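Local coordinates for protein L-serine ammonia-lyase (Rhizomucor miehei CAU432, PDB 5C3U) that binds pyridoxal-5'-phosphate and belongs to the pyridoxal-phosphate-dependent enzyme family, at residues A[38-43]-A[307-312]; A[97-102]-A[131-136]; A[215-220]-A[243-248]. One frame throughout, in Å; residues are numbered along the deposited sequence. Where two conformers were deposited one is given.

From the N terminus, the chain first lays down strand 37-42, which stays without its partner in contact 1 until strand 306-311 arrives; this pairing therefore closes a loop of 263 residues that encloses both other contacts. Within it, contact 2 closes first, setting the end of helix 126-134 on strand 95-100 of the four-stranded parallel sheet. Contact 3 follows in series, joining helices 212-219 and 242-250 beside the six-stranded sheet that holds contact 1. None of the three touch: nearest atoms are about 17 Å apart for contacts 1 and 2, about 13 Å for 1 and 3. Contacts 1 and 2 lie on opposite sides of the chain's centre.

Contact 1: residues A[38-43]-A[307-312]; sequences VFLKME and VVVLVT. With PLP (pyridoxal-5'-phosphate), chain B.
Leu40 and Val309 lie side by side at the apolar centre, with Leu40 CD2 3.8 Å from Val309 CB. Val311 CG2 meets Leu40 CB at 4.0 Å. Farther on, the folded Met42 chain brings SD to 4.2 Å from Val311 CB. Phe270 of helix 260-274 touches Leu40, Met42 and Val311, while helix 280-290 adds Leu286 over Leu40 and Cys289 over Val309. Phe39, Lys41, Val308 and Leu310 use the reverse face, where Lys41 CB packs against Leu310 CD2 at 4.0 Å.

Between the faces, an unbroken parallel ladder pairs Val38 with Val307 through Met42 with Val311, the axes of the short strand segments inclined at 26°. Phe39 N donates to Val307 O at 2.8 Å, and Val309 N, Lys41 N and Val311 N continue the alternation by donating to Phe39 O, Val309 O and Lys41 O. At the last rung the pattern bends: Glu43 N reaches Val311 O at 2.9 Å, but the N-H...O angle has fallen to 130°. This is consistent with the inverse gamma turn centred on Met42, in which the same N-H makes a weak bond to Lys41 O.

The polar edge follows. Lys41 NZ is gripped by Gln166, Glu162 and the carbonyl of Thr22, whereas the Glu43 carboxylate engages Arg54, Gln46 and Thr22. Thr312 turns its hydroxyl into the position between backbone N and carbonyl carbon (chi1 50°), which brings OG1 to 2.7 Å from N1 of the pyridoxal-5'-phosphate ring. Parallel strands in a large mixed sheet, ending in a hydroxyl residue at the pyridine nitrogen, are characteristic of the fold type II pyridoxal-phosphate enzymes.

Contact 2: residues A[97-102]-A[131-136]; sequences IIVVPK and VHARKL
Val99 faces Ala133 across a helix-on-sheet interface in the four-stranded parallel sheet. Helix 126-134 belongs to the beta-alpha-beta crossover from strand 118-121 to strand 141-143, the two outermost strands, and so it passes over the strands between them. The close backbone approach, 5.8 Å between Val99 CA and Ala133 CA, is consistent with the small Ala133 side chain at this point.

Followed outward, Val99 meets the facing segment with every side-chain carbon. Its CB sits 4.0 Å from Ala133 CB. From there the two branches divide. CG1, anti to the backbone N (chi1 -176°), comes to the edge of the His132 imidazole, close to the ring plane, and lies 4.1 Å from CD2. The imidazole is also stacked on Tyr122, so the valine approaches a ring whose face already has a partner. CG2 touches two groups lying in directions about a right angle apart: Ala133 CB and Leu136 CD1, each at 3.8 Å. The Leu136 side chain runs at about a right angle to that of Val99 and presents its CD1 methyl.

Alternation along the strand sorts the other residues. Ile97, two positions earlier, also points toward segment 131-136, where it meets Leu136, while helix 79-92 packs on the reverse face of the strand. All contacts between the two segments are van der Waals, apolar apart from the valine methyl at the imidazole edge. Leu136 is itself tied back by its N, 2.9 Å from Ala133 O, and touches Ile120 of the edge strand. Its CD1 also meets Ile97 CG2, at 4.0 Å.

Contact 3: residues A[215-220]-A[243-248]; sequences ASVVAG and KSLELS
The short helical segments bearing Ser216 and Leu245 cross at -56° with their axes 10.3 Å apart, and the closest CA pair is Val217 and Leu245 at 6.5 Å. Both helices belong to the connection between the parallel neighbours 202-207 and 253-258 in the six-stranded sheet: helix 212-219 follows the first strand and helix 242-250 leads into the second, so the contact joins the two helices of one beta-alpha-beta crossover.

Leu245 takes part in three of the four residue pairs, and its two methyls divide the work. With CG anti to the backbone N (chi1 -167°), the side chain extends toward the last turn of the facing helix. The nearest atom to CD1 is a main-chain one, Ser216 O at 3.5 Å. That oxygen is also the acceptor of a weak bond from Gly220 N, so the methyl abuts the helix where it finishes. CD2 reaches past the end, to 4.0 Å from Gly220 C; Gly220 is the first residue to leave helical angles and does so with positive phi. Leu222, in the following loop, touches the same leucine.

Val217 contributes from the neighbouring position, its CG2 lying 4.2 Å from Leu245 CD1. The hydroxyl of Ser216 is engaged within its own surroundings, by Ala212 O and Val223 N. Nothing polar bonds across the interface, although one polar atom borders it: Val217 CG2 lies 4.0 Å from Ser248 OG. That hydroxyl is turned back on its own helix, donating to Leu245 O at 2.7 Å, with OG at 121° to the C=O bond and tilted out of the carbonyl plane.

Contact 1: residues A[38-43]-A[307-312]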
loop_
_atom_site.group_PDB
_atom_site.type_symbol
_atom_site.label_atom_id
_atom_site.label_comp_id
_atom_site.label_asym_id
_atom_site.label_seq_id
_atom_site.Cartn_x
_atom_site.Cartn_y
_atom_site.Cartn_z
ATOM N N VAL A 38 -18.886 7.380 3.451
ATOM C CA VAL A 38 -17.508 6.904 3.501
ATOM C C VAL A 38 -17.506 5.385 3.524
ATOM O O VAL A 38 -18.138 4.762 4.399
ATOM C CB VAL A 38 -16.763 7.488 4.729
ATOM C CG1 VAL A 38 -15.350 6.919 4.854
ATOM C CG2 VAL A 38 -16.712 9.007 4.626
ATOM N N PHE A 39 -16.810 4.799 2.544
ATOM C CA PHE A 39 -16.647 3.357 2.470
ATOM C C PHE A 39 -15.172 3.015 2.634
ATOM O O PHE A 39 -14.304 3.725 2.121
ATOM C CB PHE A 39 -17.128 2.823 1.134
ATOM C CG PHE A 39 -18.609 2.944 0.935
ATOM C CD1 PHE A 39 -19.145 4.052 0.278
ATOM C CD2 PHE A 39 -19.462 1.950 1.405
ATOM C CE1 PHE A 39 -20.520 4.156 0.096
ATOM C CE2 PHE A 39 -20.832 2.044 1.214
ATOM C CZ PHE A 39 -21.357 3.152 0.566
ATOM N N LEU A 40 -14.903 1.922 3.326
ATOM C CA LEU A 40 -13.534 1.517 3.605
ATOM C C LEU A 40 -13.265 0.173 2.944
ATOM O O LEU A 40 -13.942 -0.816 3.245
ATOM C CB LEU A 40 -13.325 1.419 5.118
ATOM C CG LEU A 40 -13.698 2.659 5.935
ATOM C CD1 LEU A 40 -13.570 2.349 7.416
ATOM C CD2 LEU A 40 -12.857 3.863 5.543
ATOM N N LYS A 41 -12.294 0.150 2.026
ATOM C CA LYS A 41 -11.901 -1.087 1.336
ATOM C C LYS A 41 -10.820 -1.784 2.175
ATOM O O LYS A 41 -9.707 -1.276 2.306
ATOM C CB LYS A 41 -11.409 -0.756 -0.085
ATOM C CG LYS A 41 -11.053 -1.958 -0.946
ATOM C CD LYS A 41 -12.213 -2.945 -1.057
ATOM C CE LYS A 41 -11.958 -3.912 -2.209
ATOM N NZ LYS A 41 -12.985 -5.002 -2.234
ATOM N N MET A 42 -11.162 -2.929 2.777
ATOM C CA MET A 42 -10.363 -3.520 3.855
ATOM C C MET A 42 -9.282 -4.527 3.416
ATOM O O MET A 42 -9.432 -5.737 3.590
ATOM C CB MET A 42 -11.285 -4.183 4.905
ATOM C CG MET A 42 -12.355 -3.243 5.461
ATOM S SD MET A 42 -11.623 -1.834 6.318
ATOM C CE MET A 42 -10.870 -2.691 7.699
ATOM N N GLU A 43 -8.168 -4.014 2.908
ATOM C CA GLU A 43 -7.041 -4.869 2.488
ATOM C C GLU A 43 -6.239 -5.557 3.615
ATOM O O GLU A 43 -5.380 -6.424 3.351
ATOM C CB GLU A 43 -6.142 -4.064 1.540
ATOM C CG GLU A 43 -6.898 -3.566 0.314
ATOM C CD GLU A 43 -7.441 -4.718 -0.535
ATOM O OE1 GLU A 43 -6.629 -5.546 -1.000
ATOM O OE2 GLU A 43 -8.673 -4.786 -0.741
ATOM N N VAL A 307 -17.303 8.392 -0.954
ATOM C CA VAL A 307 -15.839 8.392 -0.999
ATOM C C VAL A 307 -15.351 7.035 -0.518
ATOM O O VAL A 307 -15.898 6.458 0.428
ATOM C CB VAL A 307 -15.187 9.560 -0.212
ATOM C CG1 VAL A 307 -15.478 9.470 1.277
ATOM C CG2 VAL A 307 -13.681 9.602 -0.457
ATOM N N VAL A 308 -14.339 6.501 -1.213
ATOM C CA VAL A 308 -13.788 5.179 -0.888
ATOM C C VAL A 308 -12.355 5.362 -0.375
ATOM O O VAL A 308 -11.557 6.030 -1.012
ATOM C CB VAL A 308 -13.742 4.242 -2.126
ATOM C CG1 VAL A 308 -13.012 2.938 -1.799
ATOM C CG2 VAL A 308 -15.141 3.921 -2.635
ATOM N N VAL A 309 -12.047 4.791 0.785
ATOM C CA VAL A 309 -10.675 4.876 1.320
ATOM C C VAL A 309 -10.075 3.493 1.205
ATOM O O VAL A 309 -10.663 2.531 1.720
ATOM C CB VAL A 309 -10.664 5.326 2.798
ATOM C CG1 VAL A 309 -9.233 5.430 3.333
ATOM C CG2 VAL A 309 -11.403 6.644 2.955
ATOM N N LEU A 310 -8.907 3.380 0.558
ATOM C CA LEU A 310 -8.229 2.082 0.487
ATOM C C LEU A 310 -7.447 1.869 1.755
ATOM O O LEU A 310 -6.438 2.545 1.995
ATOM C CB LEU A 310 -7.320 1.969 -0.746
ATOM C CG LEU A 310 -7.908 2.332 -2.109
ATOM C CD1 LEU A 310 -6.858 2.098 -3.196
ATOM C CD2 LEU A 310 -9.183 1.547 -2.416
ATOM N N VAL A 311 -7.927 0.942 2.584
ATOM C CA VAL A 311 -7.311 0.704 3.866
ATOM C C VAL A 311 -6.318 -0.424 3.665
ATOM O O VAL A 311 -6.670 -1.611 3.676
ATOM C CB VAL A 311 -8.342 0.368 4.956
ATOM C CG1 VAL A 311 -7.630 0.018 6.277
ATOM C CG2 VAL A 311 -9.284 1.549 5.149
ATOM N N THR A 312 -5.071 -0.029 3.451
ATOM C CA THR A 312 -4.082 -0.946 2.889
ATOM C C THR A 312 -3.567 -2.005 3.860
ATOM O O THR A 312 -2.994 -3.003 3.421
ATOM C CB THR A 312 -2.946 -0.191 2.193
ATOM O OG1 THR A 312 -2.431 0.824 3.076
ATOM C CG2 THR A 312 -3.486 0.454 0.930
HETATM N N1 PLP B . 0.153 0.946 2.264
HETATM C C2 PLP B . 0.684 -0.233 2.633
HETATM C C2A PLP B . 0.415 -0.841 3.989
HETATM C C3 PLP B . 1.560 -0.941 1.697
HETATM O O3 PLP B . 2.111 -2.147 2.042
HETATM C C4 PLP B . 1.779 -0.314 0.376
HETATM C C4A PLP B . 2.623 -0.996 -0.617
HETATM C C5 PLP B . 1.143 0.995 0.075
HETATM C C6 PLP B . 0.338 1.556 1.071
HETATM C C5A PLP B . 1.333 1.711 -1.264
HETATM O O4P PLP B . 2.536 1.243 -1.861
HETATM P P PLP B . 3.095 1.544 -3.352
HETATM O O1P PLP B . 2.505 0.540 -4.280
HETATM O O2P PLP B . 2.790 3.008 -3.713
HETATM O O3P PLP B . 4.544 1.343 -3.082
#

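Contact 2: residues A[97-102]-A[131-136]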
loop_
_atom_site.group_PDB
_atom_site.type_symbol
_atom_site.label_atom_id
_atom_site.label_comp_id
_atom_site.label_asym_id
_atom_site.label_seq_id
_atom_site.Cartn_x
_atom_site.Cartn_y
_atom_site.Cartn_z
ATOM N N ILE A 97 14.172 -16.209 -0.322
ATOM C CA ILE A 97 15.269 -15.632 0.437
ATOM C C ILE A 97 14.819 -14.209 0.795
ATOM O O ILE A 97 14.630 -13.360 -0.093
ATOM C CB ILE A 97 16.588 -15.591 -0.397
ATOM C CG1 ILE A 97 17.021 -17.009 -0.799
ATOM C CG2 ILE A 97 17.688 -14.846 0.356
ATOM C CD1 ILE A 97 17.708 -17.072 -2.150
ATOM N N ILE A 98 14.685 -13.949 2.088
ATOM C CA ILE A 98 14.101 -12.701 2.543
ATOM C C ILE A 98 15.091 -11.928 3.423
ATOM O O ILE A 98 15.624 -12.490 4.368
ATOM C CB ILE A 98 12.786 -12.963 3.327
ATOM C CG1 ILE A 98 11.731 -13.626 2.425
ATOM C CG2 ILE A 98 12.272 -11.673 3.961
ATOM C CD1 ILE A 98 11.384 -12.855 1.161
ATOM N N VAL A 99 15.343 -10.659 3.098
ATOM C CA VAL A 99 16.189 -9.814 3.960
ATOM C C VAL A 99 15.336 -8.743 4.661
ATOM O O VAL A 99 14.533 -8.026 4.019
ATOM C CB VAL A 99 17.332 -9.136 3.153
ATOM C CG1 VAL A 99 18.264 -8.334 4.063
ATOM C CG2 VAL A 99 18.130 -10.189 2.394
ATOM N N VAL A 100 15.545 -8.590 5.966
ATOM C CA VAL A 100 14.846 -7.535 6.716
ATOM C C VAL A 100 15.895 -6.772 7.547
ATOM O O VAL A 100 16.974 -7.330 7.799
ATOM C CB VAL A 100 13.734 -8.116 7.602
ATOM C CG1 VAL A 100 12.751 -8.981 6.782
ATOM C CG2 VAL A 100 14.322 -8.919 8.755
ATOM N N PRO A 101 15.618 -5.491 7.905
ATOM C CA PRO A 101 16.597 -4.706 8.661
ATOM C C PRO A 101 16.894 -5.345 9.996
ATOM O O PRO A 101 16.059 -6.090 10.535
ATOM C CB PRO A 101 15.895 -3.357 8.876
ATOM C CG PRO A 101 14.910 -3.250 7.762
ATOM C CD PRO A 101 14.476 -4.664 7.468
ATOM N N LYS A 102 18.086 -5.052 10.518
ATOM C CA LYS A 102 18.571 -5.638 11.769
ATOM C C LYS A 102 17.567 -5.596 12.918
ATOM O O LYS A 102 17.497 -6.546 13.691
ATOM C CB LYS A 102 19.889 -4.973 12.194
ATOM N N VAL A 131 19.019 -3.210 -0.800
ATOM C CA VAL A 131 20.320 -3.140 -1.474
ATOM C C VAL A 131 21.054 -4.458 -1.285
ATOM O O VAL A 131 21.567 -5.021 -2.249
ATOM C CB VAL A 131 21.160 -1.917 -1.023
ATOM C CG1 VAL A 131 22.644 -2.110 -1.339
ATOM C CG2 VAL A 131 20.637 -0.641 -1.686
ATOM N N HIS A 132 21.041 -4.971 -0.059
ATOM C CA HIS A 132 21.645 -6.251 0.260
ATOM C C HIS A 132 20.958 -7.401 -0.432
ATOM O O HIS A 132 21.613 -8.222 -1.084
ATOM C CB HIS A 132 21.639 -6.476 1.756
ATOM C CG HIS A 132 22.480 -7.643 2.189
ATOM N ND1 HIS A 132 23.826 -7.648 2.075
ATOM C CD2 HIS A 132 22.128 -8.862 2.754
ATOM C CE1 HIS A 132 24.306 -8.817 2.538
ATOM N NE2 HIS A 132 23.268 -9.556 2.961
ATOM N N ALA A 133 19.631 -7.463 -0.329
ATOM C CA ALA A 133 18.870 -8.517 -1.025
ATOM C C ALA A 133 19.181 -8.587 -2.516
ATOM O O ALA A 133 19.307 -9.671 -3.075
ATOM C CB ALA A 133 17.365 -8.359 -0.798
ATOM N N ARG A 134 19.324 -7.433 -3.164
ATOM C CA ARG A 134 19.596 -7.424 -4.594
ATOM C C ARG A 134 20.883 -8.137 -4.975
ATOM O O ARG A 134 20.944 -8.757 -6.044
ATOM C CB ARG A 134 19.564 -6.011 -5.165
ATOM C CG ARG A 134 18.144 -5.484 -5.300
ATOM C CD ARG A 134 18.103 -4.115 -5.970
ATOM N NE ARG A 134 16.722 -3.634 -6.057
ATOM C CZ ARG A 134 15.863 -3.991 -7.005
ATOM N NH1 ARG A 134 14.619 -3.518 -6.996
ATOM N NH2 ARG A 134 16.237 -4.840 -7.949
ATOM N N LYS A 135 21.873 -8.096 -4.089
ATOM C CA LYS A 135 23.157 -8.781 -4.310
ATOM C C LYS A 135 23.097 -10.298 -4.053
ATOM O O LYS A 135 24.102 -10.988 -4.225
ATOM C CB LYS A 135 24.269 -8.202 -3.423
ATOM C CG LYS A 135 24.237 -6.712 -3.149
ATOM C CD LYS A 135 24.871 -5.882 -4.244
ATOM C CE LYS A 135 25.343 -4.545 -3.685
ATOM N NZ LYS A 135 25.364 -3.497 -4.746
ATOM N N LEU A 136 21.939 -10.815 -3.639
ATOM C CA LEU A 136 21.808 -12.246 -3.326
ATOM C C LEU A 136 21.151 -13.043 -4.435
ATOM O O LEU A 136 20.932 -14.253 -4.300
ATOM C CB LEU A 136 20.997 -12.443 -2.043
ATOM C CG LEU A 136 21.518 -11.737 -0.794
ATOM C CD1 LEU A 136 20.716 -12.195 0.419
ATOM C CD2 LEU A 136 22.999 -12.039 -0.605
#

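Contact 3: residues A[215-220]-A[243-248]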
loop_
_atom_site.group_PDB
_atom_site.type_symbol
_atom_site.label_atom_id
_atom_site.label_comp_id
_atom_site.label_asym_id
_atom_site.label_seq_id
_atom_site.Cartn_x
_atom_site.Cartn_y
_atom_site.Cartn_z
ATOM N N ALA A 215 6.240 15.688 -5.144
ATOM C CA ALA A 215 7.376 16.477 -5.667
ATOM C C ALA A 215 7.591 16.262 -7.156
ATOM O O ALA A 215 7.889 17.218 -7.882
ATOM C CB ALA A 215 8.665 16.166 -4.907
ATOM N N SER A 216 7.426 15.019 -7.612
ATOM C CA SER A 216 7.615 14.680 -9.024
ATOM C C SER A 216 6.561 15.324 -9.915
ATOM O O SER A 216 6.893 15.811 -11.027
ATOM C CB SER A 216 7.666 13.152 -9.196
ATOM O OG SER A 216 8.820 12.655 -8.547
ATOM N N VAL A 217 5.307 15.366 -9.430
ATOM C CA VAL A 217 4.198 16.002 -10.169
ATOM C C VAL A 217 4.486 17.509 -10.292
ATOM O O VAL A 217 4.314 18.095 -11.368
ATOM C CB VAL A 217 2.805 15.721 -9.530
ATOM C CG1 VAL A 217 1.681 16.520 -10.206
ATOM C CG2 VAL A 217 2.487 14.238 -9.623
ATOM N N VAL A 218 4.951 18.128 -9.213
ATOM C CA VAL A 218 5.343 19.553 -9.299
ATOM C C VAL A 218 6.459 19.793 -10.319
ATOM O O VAL A 218 6.390 20.750 -11.120
ATOM C CB VAL A 218 5.725 20.167 -7.935
ATOM C CG1 VAL A 218 6.099 21.641 -8.095
ATOM C CG2 VAL A 218 4.563 20.033 -6.966
ATOM N N ALA A 219 7.482 18.941 -10.301
ATOM C CA ALA A 219 8.667 19.123 -11.153
ATOM C C ALA A 219 8.434 18.693 -12.600
ATOM O O ALA A 219 9.110 19.171 -13.511
ATOM C CB ALA A 219 9.869 18.397 -10.561
ATOM N N GLY A 220 7.464 17.815 -12.811
ATOM C CA GLY A 220 7.270 17.173 -14.107
ATOM C C GLY A 220 8.428 16.250 -14.446
ATOM O O GLY A 220 8.705 16.006 -15.611
ATOM N N LYS A 243 5.890 5.244 -14.471
ATOM C CA LYS A 243 4.508 5.021 -14.892
ATOM C C LYS A 243 3.532 5.900 -14.114
ATOM O O LYS A 243 2.535 6.332 -14.673
ATOM C CB LYS A 243 4.136 3.535 -14.750
ATOM C CG LYS A 243 2.690 3.162 -15.099
ATOM C CD LYS A 243 2.293 3.497 -16.534
ATOM C CE LYS A 243 3.011 2.648 -17.562
ATOM N NZ LYS A 243 2.198 2.543 -18.810
ATOM N N SER A 244 3.825 6.166 -12.835
ATOM C CA SER A 244 2.922 6.950 -11.979
ATOM C C SER A 244 2.772 8.375 -12.505
ATOM O O SER A 244 1.661 8.904 -12.589
ATOM C CB SER A 244 3.432 6.995 -10.531
ATOM O OG SER A 244 3.408 5.691 -9.977
ATOM N N LEU A 245 3.907 8.969 -12.838
ATOM C CA LEU A 245 3.965 10.328 -13.393
ATOM C C LEU A 245 3.249 10.405 -14.738
ATOM O O LEU A 245 2.497 11.353 -15.008
ATOM C CB LEU A 245 5.431 10.759 -13.512
ATOM C CG LEU A 245 5.754 12.246 -13.769
ATOM C CD1 LEU A 245 5.243 13.127 -12.639
ATOM C CD2 LEU A 245 7.251 12.452 -13.950
ATOM N N GLU A 246 3.482 9.401 -15.579
ATOM C CA GLU A 246 2.829 9.281 -16.879
ATOM C C GLU A 246 1.301 9.197 -16.757
ATOM O O GLU A 246 0.577 9.936 -17.432
ATOM C CB GLU A 246 3.410 8.065 -17.627
ATOM C CG GLU A 246 2.626 7.569 -18.831
ATOM C CD GLU A 246 3.393 6.535 -19.647
ATOM O OE1 GLU A 246 4.139 5.715 -19.058
ATOM O OE2 GLU A 246 3.245 6.541 -20.889
ATOM N N LEU A 247 0.808 8.311 -15.889
ATOM C CA LEU A 247 -0.639 8.179 -15.668
ATOM C C LEU A 247 -1.242 9.440 -15.044
ATOM O O LEU A 247 -2.405 9.765 -15.286
ATOM C CB LEU A 247 -0.958 6.954 -14.784
ATOM C CG LEU A 247 -0.651 5.585 -15.391
ATOM C CD1 LEU A 247 -0.680 4.490 -14.331
ATOM C CD2 LEU A 247 -1.598 5.238 -16.530
ATOM N N SER A 248 -0.451 10.154 -14.253
ATOM C CA SER A 248 -0.932 11.361 -13.578
ATOM C C SER A 248 -1.271 12.476 -14.576
ATOM O O SER A 248 -2.063 13.357 -14.262
ATOM C CB SER A 248 0.062 11.849 -12.513
ATOM O OG SER A 248 1.106 12.649 -13.055
#